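Local coordinates for putative exported protein (Peptoclostridium difficile, PDB 5TTA) that is of unknown function but is probably exported, and pairs a core of two packed antiparallel beta sheets with a helical arm that meets a second subunit, at residues I39-N44 with M73-T78; P58-S63 with I77-Y82; D144-F149 with E164-E169. All coordinates share one frame; numbering follows the deposited sequence.

Contact 1. Residues I39-N44 with M73-T78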
loop_
_atom_site.group_PDB
_atom_site.type_symbol
_atom_site.label_atom_id
_atom_site.label_comp_id
_atom_site.label_asym_id
_atom_site.label_seq_id
_atom_site.Cartn_x
_atom_site.Cartn_y
_atom_site.Cartn_z
ATOM N N ILE A 39 3.994 12.795 -29.919
ATOM C CA ILE A 39 4.458 12.516 -28.565
ATOM C C ILE A 39 3.371 12.980 -27.600
ATOM O O ILE A 39 2.939 14.144 -27.658
ATOM C CB ILE A 39 5.817 13.179 -28.295
ATOM C CG1 ILE A 39 6.918 12.561 -29.175
ATOM C CG2 ILE A 39 6.236 12.935 -26.873
ATOM C CD1 ILE A 39 6.943 12.978 -30.655
ATOM N N PRO A 40 2.853 12.091 -26.744
ATOM C CA PRO A 40 1.754 12.489 -25.847
ATOM C C PRO A 40 2.216 13.317 -24.653
ATOM O O PRO A 40 1.382 13.962 -24.001
ATOM C CB PRO A 40 1.164 11.140 -25.407
ATOM C CG PRO A 40 2.348 10.197 -25.440
ATOM C CD PRO A 40 3.145 10.644 -26.661
ATOM N N LEU A 41 3.498 13.300 -24.313
ATOM C CA LEU A 41 4.020 14.041 -23.162
ATOM C C LEU A 41 5.140 14.932 -23.673
ATOM O O LEU A 41 6.157 14.431 -24.163
ATOM C CB LEU A 41 4.523 13.092 -22.073
ATOM C CG LEU A 41 5.099 13.704 -20.800
ATOM C CD1 LEU A 41 4.016 14.566 -20.096
ATOM C CD2 LEU A 41 5.564 12.598 -19.873
ATOM N N PHE A 42 4.946 16.241 -23.593
ATOM C CA PHE A 42 5.848 17.209 -24.195
ATOM C C PHE A 42 6.799 17.749 -23.151
ATOM O O PHE A 42 6.357 18.246 -22.111
ATOM C CB PHE A 42 5.079 18.382 -24.804
ATOM C CG PHE A 42 5.899 19.217 -25.736
ATOM C CD1 PHE A 42 6.461 20.409 -25.322
ATOM C CD2 PHE A 42 6.092 18.811 -27.054
ATOM C CE1 PHE A 42 7.211 21.187 -26.198
ATOM C CE2 PHE A 42 6.845 19.575 -27.934
ATOM C CZ PHE A 42 7.407 20.768 -27.503
ATOM N N ILE A 43 8.096 17.699 -23.431
ATOM C CA ILE A 43 9.053 18.299 -22.510
ATOM C C ILE A 43 9.341 19.706 -23.007
ATOM O O ILE A 43 10.006 19.899 -24.027
ATOM C CB ILE A 43 10.337 17.472 -22.366
ATOM C CG1 ILE A 43 10.007 16.108 -21.786
ATOM C CG2 ILE A 43 11.325 18.209 -21.423
ATOM C CD1 ILE A 43 11.217 15.220 -21.603
ATOM N N ASN A 44 8.846 20.700 -22.272
ATOM C CA ASN A 44 9.084 22.098 -22.616
ATOM C C ASN A 44 10.495 22.544 -22.283
ATOM O O ASN A 44 11.044 23.407 -22.987
ATOM C CB ASN A 44 8.075 22.995 -21.885
ATOM C CG ASN A 44 6.658 22.647 -22.247
ATOM O OD1 ASN A 44 6.259 22.799 -23.403
ATOM N ND2 ASN A 44 5.900 22.133 -21.282
HETATM N N MSE A 73 -0.802 8.306 -16.213
HETATM C CA MSE A 73 -0.616 7.787 -14.864
HETATM C C MSE A 73 0.838 7.448 -14.542
HETATM O O MSE A 73 1.187 7.393 -13.366
HETATM C CB MSE A 73 -1.510 6.557 -14.627
HETATM C CG MSE A 73 -0.953 5.231 -15.080
HETATM SE SE MSE A 73 -2.229 3.783 -14.709
HETATM C CE MSE A 73 -2.136 3.808 -12.823
ATOM N N ASP A 74 1.695 7.221 -15.553
ATOM C CA ASP A 74 3.103 6.954 -15.289
ATOM C C ASP A 74 3.927 7.384 -16.500
ATOM O O ASP A 74 3.407 7.551 -17.601
ATOM C CB ASP A 74 3.339 5.455 -14.947
ATOM C CG ASP A 74 4.682 5.196 -14.229
ATOM O OD1 ASP A 74 5.399 6.149 -13.843
ATOM O OD2 ASP A 74 5.028 4.012 -14.053
ATOM N N TYR A 75 5.209 7.636 -16.275
ATOM C CA TYR A 75 6.101 7.959 -17.383
ATOM C C TYR A 75 7.494 7.475 -17.035
ATOM O O TYR A 75 7.796 7.164 -15.884
ATOM C CB TYR A 75 6.108 9.472 -17.732
ATOM C CG TYR A 75 6.538 10.408 -16.605
ATOM C CD1 TYR A 75 7.822 10.330 -16.045
ATOM C CD2 TYR A 75 5.691 11.407 -16.151
ATOM C CE1 TYR A 75 8.222 11.185 -15.027
ATOM C CE2 TYR A 75 6.080 12.273 -15.150
ATOM C CZ TYR A 75 7.344 12.163 -14.593
ATOM O OH TYR A 75 7.716 13.036 -13.584
ATOM N N GLU A 76 8.338 7.392 -18.056
ATOM C CA GLU A 76 9.776 7.230 -17.884
ATOM C C GLU A 76 10.442 8.305 -18.725
ATOM O O GLU A 76 10.180 8.403 -19.930
ATOM C CB GLU A 76 10.254 5.830 -18.290
ATOM C CG GLU A 76 9.596 4.744 -17.455
ATOM C CD GLU A 76 10.050 3.333 -17.806
ATOM O OE1 GLU A 76 9.556 2.386 -17.148
ATOM O OE2 GLU A 76 10.889 3.166 -18.722
ATOM N N ILE A 77 11.289 9.112 -18.092
ATOM C CA ILE A 77 11.943 10.228 -18.763
ATOM C C ILE A 77 13.429 10.151 -18.464
ATOM O O ILE A 77 13.824 10.120 -17.289
ATOM C CB ILE A 77 11.371 11.585 -18.316
ATOM C CG1 ILE A 77 9.938 11.738 -18.825
ATOM C CG2 ILE A 77 12.242 12.709 -18.835
ATOM C CD1 ILE A 77 9.274 13.057 -18.362
ATOM N N THR A 78 14.258 10.101 -19.519
ATOM C CA THR A 78 15.695 9.942 -19.329
ATOM C C THR A 78 16.369 11.292 -19.511
ATOM O O THR A 78 16.055 12.025 -20.452
ATOM C CB THR A 78 16.289 8.922 -20.309
ATOM O OG1 THR A 78 15.733 7.630 -20.047
ATOM C CG2 THR A 78 17.820 8.840 -20.152
#
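Leu41, on the strand that begins within 39-44, packs against Tyr75 and Ile77. From CB, which heads toward 73-78, the chain runs to CG, trans to the backbone nitrogen (chi1 -180°), and ends in CD2, the branch that makes the contact. That methyl lies 3.8 Å from Tyr75 CB and 3.9 Å from Tyr75 CD2, so it approaches the root of the tyrosine obliquely, while on the same methyl Leu41 CD2 is 4.0 Å from Ile77 CD1. Ile77 CD1 in turn lies over one face of the Tyr75 ring, offset toward the rim, so leucine, isoleucine and tyrosine interlock. Further along, Ile43 keeps an extended chain (chi2 -180°) and meets Ile77 tip to tip, Ile43 CD1 to Ile77 CG2 at 3.9 Å. The tyrosine hydroxyl goes elsewhere, hydrogen-bonding Asp186. With strand axes 10.4 Å apart at 43°, this is face-to-face packing of two sheets, consistent with the E-set clan of beta sandwiches. Within this chain, strand 41-50 is an outermost strand of a three-stranded sheet; Leu64 of neighbouring strand 58-66 touches Ile43, Tyr75 and Ile77, and Val213 of strand 205-215 touches Leu41 from the facing sheet.

Contact 2. Residues P58-S63 with I77-Y82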
loop_
_atom_site.group_PDB
_atom_site.type_symbol
_atom_site.label_atom_id
_atom_site.label_comp_id
_atom_site.label_asym_id
_atom_site.label_seq_id
_atom_site.Cartn_x
_atom_site.Cartn_y
_atom_site.Cartn_z
ATOM N N PRO A 58 19.409 22.845 -5.080
ATOM C CA PRO A 58 19.252 22.680 -6.539
ATOM C C PRO A 58 18.342 21.525 -6.911
ATOM O O PRO A 58 18.404 20.440 -6.326
ATOM C CB PRO A 58 20.686 22.364 -7.006
ATOM C CG PRO A 58 21.263 21.548 -5.858
ATOM C CD PRO A 58 20.606 22.156 -4.558
ATOM N N SER A 59 17.515 21.746 -7.940
ATOM C CA SER A 59 16.709 20.663 -8.494
ATOM C C SER A 59 16.763 20.693 -10.017
ATOM O O SER A 59 16.803 21.756 -10.638
ATOM C CB SER A 59 15.217 20.742 -8.096
ATOM O OG SER A 59 14.988 20.548 -6.705
ATOM N N ASN A 60 16.685 19.505 -10.606
ATOM C CA ASN A 60 16.424 19.365 -12.043
ATOM C C ASN A 60 14.919 19.531 -12.238
ATOM O O ASN A 60 14.141 18.664 -11.824
ATOM C CB ASN A 60 16.935 17.986 -12.468
ATOM C CG ASN A 60 16.582 17.609 -13.903
ATOM O OD1 ASN A 60 16.633 16.426 -14.265
ATOM N ND2 ASN A 60 16.250 18.569 -14.694
ATOM N N VAL A 61 14.488 20.646 -12.815
ATOM C CA VAL A 61 13.063 20.926 -12.970
ATOM C C VAL A 61 12.679 20.668 -14.424
ATOM O O VAL A 61 13.153 21.357 -15.337
ATOM C CB VAL A 61 12.718 22.356 -12.546
ATOM C CG1 VAL A 61 11.194 22.611 -12.740
ATOM C CG2 VAL A 61 13.133 22.571 -11.052
ATOM N N ILE A 62 11.834 19.663 -14.633
ATOM C CA ILE A 62 11.364 19.264 -15.965
ATOM C C ILE A 62 9.959 19.822 -16.156
ATOM O O ILE A 62 9.031 19.452 -15.420
ATOM C CB ILE A 62 11.382 17.736 -16.122
ATOM C CG1 ILE A 62 12.764 17.217 -15.709
ATOM C CG2 ILE A 62 11.026 17.358 -17.580
ATOM C CD1 ILE A 62 12.895 15.712 -15.666
ATOM N N SER A 63 9.808 20.721 -17.130
ATOM C CA SER A 63 8.512 21.328 -17.418
ATOM C C SER A 63 7.812 20.480 -18.474
ATOM O O SER A 63 8.339 20.294 -19.580
ATOM C CB SER A 63 8.684 22.773 -17.867
ATOM O OG SER A 63 7.465 23.267 -18.394
ATOM N N ILE A 77 11.289 9.112 -18.092
ATOM C CA ILE A 77 11.943 10.228 -18.763
ATOM C C ILE A 77 13.429 10.151 -18.464
ATOM O O ILE A 77 13.824 10.120 -17.289
ATOM C CB ILE A 77 11.371 11.585 -18.316
ATOM C CG1 ILE A 77 9.938 11.738 -18.825
ATOM C CG2 ILE A 77 12.242 12.709 -18.835
ATOM C CD1 ILE A 77 9.274 13.057 -18.362
ATOM N N THR A 78 14.258 10.101 -19.519
ATOM C CA THR A 78 15.695 9.942 -19.329
ATOM C C THR A 78 16.369 11.292 -19.511
ATOM O O THR A 78 16.055 12.025 -20.452
ATOM C CB THR A 78 16.289 8.922 -20.309
ATOM O OG1 THR A 78 15.733 7.630 -20.047
ATOM C CG2 THR A 78 17.820 8.840 -20.152
ATOM N N CYS A 79 17.307 11.610 -18.616
ATOM C CA CYS A 79 18.079 12.840 -18.693
ATOM C C CYS A 79 19.570 12.551 -18.823
ATOM O O CYS A 79 20.070 11.529 -18.344
ATOM C CB CYS A 79 17.898 13.721 -17.466
ATOM S SG CYS A 79 16.176 14.272 -17.199
ATOM N N LEU A 80 20.245 13.506 -19.447
ATOM C CA LEU A 80 21.678 13.558 -19.683
ATOM C C LEU A 80 22.148 14.941 -19.283
ATOM O O LEU A 80 21.383 15.904 -19.366
ATOM C CB LEU A 80 22.006 13.306 -21.165
ATOM C CG LEU A 80 21.501 11.962 -21.679
ATOM C CD1 LEU A 80 21.760 11.892 -23.215
ATOM C CD2 LEU A 80 22.256 10.836 -21.005
ATOM N N ALA A 81 23.388 15.034 -18.809
ATOM C CA ALA A 81 23.905 16.288 -18.266
ATOM C C ALA A 81 25.217 16.663 -18.934
ATOM O O ALA A 81 26.021 15.792 -19.268
ATOM C CB ALA A 81 24.111 16.178 -16.736
ATOM N N TYR A 82 25.441 17.974 -19.101
ATOM C CA TYR A 82 26.599 18.507 -19.798
ATOM C C TYR A 82 27.138 19.700 -19.038
ATOM O O TYR A 82 26.365 20.489 -18.491
ATOM C CB TYR A 82 26.238 18.939 -21.243
ATOM C CG TYR A 82 25.898 17.741 -22.065
ATOM C CD1 TYR A 82 24.622 17.176 -22.026
ATOM C CD2 TYR A 82 26.885 17.125 -22.833
ATOM C CE1 TYR A 82 24.332 16.018 -22.736
ATOM C CE2 TYR A 82 26.605 15.990 -23.546
ATOM C CZ TYR A 82 25.348 15.446 -23.506
ATOM O OH TYR A 82 25.121 14.313 -24.229
#
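Ile62 and Cys79 meet between two strands of facing sheets, and with Ile77 they account for most of the surface buried here. Ile62 does its touching with the very end of its chain: CD1, carried out by an extended chi2 of 174°, stands 3.9 Å from Cys79 SG. The same methyl is the nearest point to Ile77 too, although Ile62 CD1 to Ile77 CG2 is a looser 4.4 Å. The isoleucine tip therefore lies between two side chains that are two residues apart, on the same side of strand 72-82, with Thr78 between them in the chain and pointing away.

Cys79 turns its sulfur to the side of its own backbone nitrogen (chi1 -61°), and SG has a second neighbour in Asn60. Asn60 OD1 comes to 3.7 Å from Cys79 SG, a van der Waals approach of oxygen to sulfur, and the same OD1 is 4.1 Å from Ile62 CD1, so amide, methyl and sulfur form a close triangle.

Both strands are internal members of antiparallel sheets: 58-66 runs between 41-50 and 183-189, and 72-82 between 131-135 and 205-215. The two sheets pack face to face as a sandwich, with these axes 10.8 Å apart at 128°, and every touching residue is buried. Beyond the triangle, Tyr134 of strand 131-135 and Ile206 of strand 205-215 each touch both Asn60 and Cys79. On the other sheet, Phe188 of strand 183-189 packs beside Ile62.

Contact 3. Residues D144-F149 with E164-E169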
loop_
_atom_site.group_PDB
_atom_site.type_symbol
_atom_site.label_atom_id
_atom_site.label_comp_id
_atom_site.label_asym_id
_atom_site.label_seq_id
_atom_site.Cartn_x
_atom_site.Cartn_y
_atom_site.Cartn_z
ATOM N N ASP A 144 8.322 -4.711 -13.081
ATOM C CA ASP A 144 9.210 -5.873 -13.103
ATOM C C ASP A 144 9.388 -6.449 -11.703
ATOM O O ASP A 144 9.426 -7.673 -11.523
ATOM C CB ASP A 144 10.572 -5.495 -13.688
ATOM C CG ASP A 144 10.499 -5.095 -15.150
ATOM O OD1 ASP A 144 10.803 -3.920 -15.456
ATOM O OD2 ASP A 144 10.165 -5.958 -15.994
ATOM N N ILE A 145 9.493 -5.576 -10.698
ATOM C CA ILE A 145 9.682 -6.024 -9.324
ATOM C C ILE A 145 8.383 -6.582 -8.755
ATOM O O ILE A 145 8.385 -7.607 -8.066
ATOM C CB ILE A 145 10.263 -4.871 -8.478
ATOM C CG1 ILE A 145 11.778 -4.798 -8.684
ATOM C CG2 ILE A 145 9.946 -5.045 -7.011
ATOM C CD1 ILE A 145 12.449 -3.621 -8.032
ATOM N N ILE A 146 7.246 -5.951 -9.054
ATOM C CA ILE A 146 5.976 -6.519 -8.613
ATOM C C ILE A 146 5.733 -7.875 -9.277
ATOM O O ILE A 146 5.206 -8.803 -8.648
ATOM C CB ILE A 146 4.828 -5.527 -8.873
ATOM C CG1 ILE A 146 5.085 -4.229 -8.098
ATOM C CG2 ILE A 146 3.498 -6.146 -8.479
ATOM C CD1 ILE A 146 4.053 -3.146 -8.325
ATOM N N SER A 147 6.140 -8.024 -10.545
ATOM C CA SER A 147 5.969 -9.302 -11.234
ATOM C C SER A 147 6.830 -10.399 -10.620
ATOM O O SER A 147 6.434 -11.570 -10.631
ATOM C CB SER A 147 6.289 -9.152 -12.721
ATOM O OG SER A 147 5.310 -8.365 -13.376
HETATM N N MSE A 148 8.000 -10.048 -10.091
HETATM C CA MSE A 148 8.854 -11.013 -9.403
HETATM C C MSE A 148 8.178 -11.524 -8.152
HETATM O O MSE A 148 8.274 -12.696 -7.809
HETATM C CB MSE A 148 10.183 -10.387 -9.019
HETATM C CG MSE A 148 11.064 -10.032 -10.182
HETATM SE SE MSE A 148 12.588 -9.023 -9.522
HETATM C CE MSE A 148 13.258 -10.352 -8.249
ATOM N N PHE A 149 7.498 -10.611 -7.463
ATOM C CA PHE A 149 6.843 -10.970 -6.212
ATOM C C PHE A 149 5.668 -11.909 -6.453
ATOM O O PHE A 149 5.459 -12.857 -5.687
ATOM C CB PHE A 149 6.408 -9.701 -5.476
ATOM C CG PHE A 149 7.559 -8.916 -4.891
ATOM C CD1 PHE A 149 8.596 -9.566 -4.236
ATOM C CD2 PHE A 149 7.616 -7.540 -5.009
ATOM C CE1 PHE A 149 9.654 -8.859 -3.697
ATOM C CE2 PHE A 149 8.678 -6.834 -4.476
ATOM C CZ PHE A 149 9.694 -7.493 -3.819
ATOM N N GLU A 164 -4.747 -7.393 -4.133
ATOM C CA GLU A 164 -5.516 -6.225 -3.719
ATOM C C GLU A 164 -4.619 -4.998 -3.609
ATOM O O GLU A 164 -5.031 -3.885 -3.959
ATOM C CB GLU A 164 -6.223 -6.509 -2.397
ATOM C CG GLU A 164 -7.504 -7.309 -2.559
ATOM C CD GLU A 164 -7.971 -7.932 -1.258
ATOM O OE1 GLU A 164 -8.007 -9.181 -1.182
ATOM O OE2 GLU A 164 -8.291 -7.175 -0.312
ATOM N N TRP A 165 -3.383 -5.191 -3.145
ATOM C CA TRP A 165 -2.451 -4.077 -2.996
ATOM C C TRP A 165 -2.066 -3.501 -4.353
ATOM O O TRP A 165 -2.011 -2.276 -4.528
ATOM C CB TRP A 165 -1.208 -4.544 -2.229
ATOM C CG TRP A 165 -0.130 -3.521 -2.150
ATOM C CD1 TRP A 165 -0.025 -2.507 -1.240
ATOM C CD2 TRP A 165 0.988 -3.391 -3.030
ATOM N NE1 TRP A 165 1.101 -1.761 -1.495
ATOM C CE2 TRP A 165 1.742 -2.286 -2.588
ATOM C CE3 TRP A 165 1.430 -4.108 -4.149
ATOM C CZ2 TRP A 165 2.907 -1.874 -3.229
ATOM C CZ3 TRP A 165 2.585 -3.698 -4.783
ATOM C CH2 TRP A 165 3.313 -2.594 -4.321
ATOM N N LYS A 166 -1.800 -4.373 -5.323
ATOM C CA LYS A 166 -1.511 -3.930 -6.684
ATOM C C LYS A 166 -2.604 -3.023 -7.220
ATOM O O LYS A 166 -2.322 -1.949 -7.762
ATOM C CB LYS A 166 -1.362 -5.136 -7.606
ATOM C CG LYS A 166 -0.069 -5.896 -7.495
ATOM C CD LYS A 166 -0.112 -7.073 -8.461
ATOM C CE LYS A 166 -0.484 -6.622 -9.868
ATOM N NZ LYS A 166 0.643 -5.955 -10.586
ATOM N N GLN A 167 -3.863 -3.458 -7.100
ATOM C CA GLN A 167 -4.975 -2.698 -7.664
ATOM C C GLN A 167 -5.090 -1.331 -7.005
ATOM O O GLN A 167 -5.210 -0.309 -7.690
ATOM C CB GLN A 167 -6.281 -3.482 -7.512
HETATM N N MSE A 168 -5.046 -1.296 -5.674
HETATM C CA MSE A 168 -5.081 -0.046 -4.922
HETATM C C MSE A 168 -3.941 0.898 -5.298
HETATM O O MSE A 168 -4.144 2.107 -5.407
HETATM C CB MSE A 168 -5.054 -0.337 -3.422
HETATM C CG MSE A 168 -6.394 -0.806 -2.873
HETATM SE SE MSE A 168 -7.859 0.393 -3.374
HETATM C CE MSE A 168 -8.511 -0.533 -4.976
ATOM N N GLU A 169 -2.752 0.339 -5.516
ATOM C CA GLU A 169 -1.639 1.138 -6.019
ATOM C C GLU A 169 -1.975 1.736 -7.378
ATOM O O GLU A 169 -1.744 2.925 -7.622
ATOM C CB GLU A 169 -0.373 0.283 -6.108
ATOM C CG GLU A 169 0.914 1.063 -5.888
ATOM C CD GLU A 169 1.074 1.525 -4.450
ATOM O OE1 GLU A 169 0.699 0.758 -3.537
ATOM O OE2 GLU A 169 1.566 2.657 -4.233
#
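Ile146 reaches across from one helix and divides its two branches between Trp165 and Lys166 on the other. The longer branch goes to the indole: Ile146 CD1 lies 3.9 Å from Trp165 CZ3 and 4.1 Å from Trp165 CH2, meeting the six-membered ring obliquely. The other branch, CG2, slides past the lysine, which bends round it. Ile146 CG2 is 3.7 Å from both CG and CD of Lys166, and because the lysine chain turns at chi3 (52°) and again at chi4 (76°), Lys166 NZ also comes to 3.6 Å from Ile146 CG2. The ammonium end has a long, weak ion pair with Glu150 as well.

Helices 143-150 and 156-175 run in roughly opposite directions as a helical hairpin, joined by a short loop, and Ile146 supplies the first helix's share of this part of their interface. Pro141, just ahead of the first helix, touches both Ile146 and Trp165.

Around the indole a second shell closes in. Glu169, a turn further along its helix, places OE1 2.9 Å above the plane of the Trp165 ring system, offset toward its rim, and Trp161 meets Trp165 with the ring planes nearly parallel. Phe149 of the second subunit also meets Trp165, its plane steeply inclined to the indole. The two Phe149 rings, one from each subunit, meet with their planes at about 75°, although in this chain that side chain is poorly ordered.

Overall arrangement
Contacts 1 and 2 belong to one sheet-on-sheet interface, their centres 12 Å apart. Both use strand 72-82, and Ile77 serves each: its side chain faces 39-44 and 58-63 alike. On the opposing sheet those two segments are neighbours, with a probable hydrogen bond of 2.8 Å from Asn44 N to Ser63 O and packing between Ile43 and Ile62. Contact 3 stands apart on the helical arm, its centre 23 Å from that of contact 1 and 28 Å from that of contact 2. Its nearest atoms come within about 5 Å of contact 1, where Met73 packs on helix 156-175, but stay about 13 Å from contact 2. Contact 3 alone is touched by the second subunit.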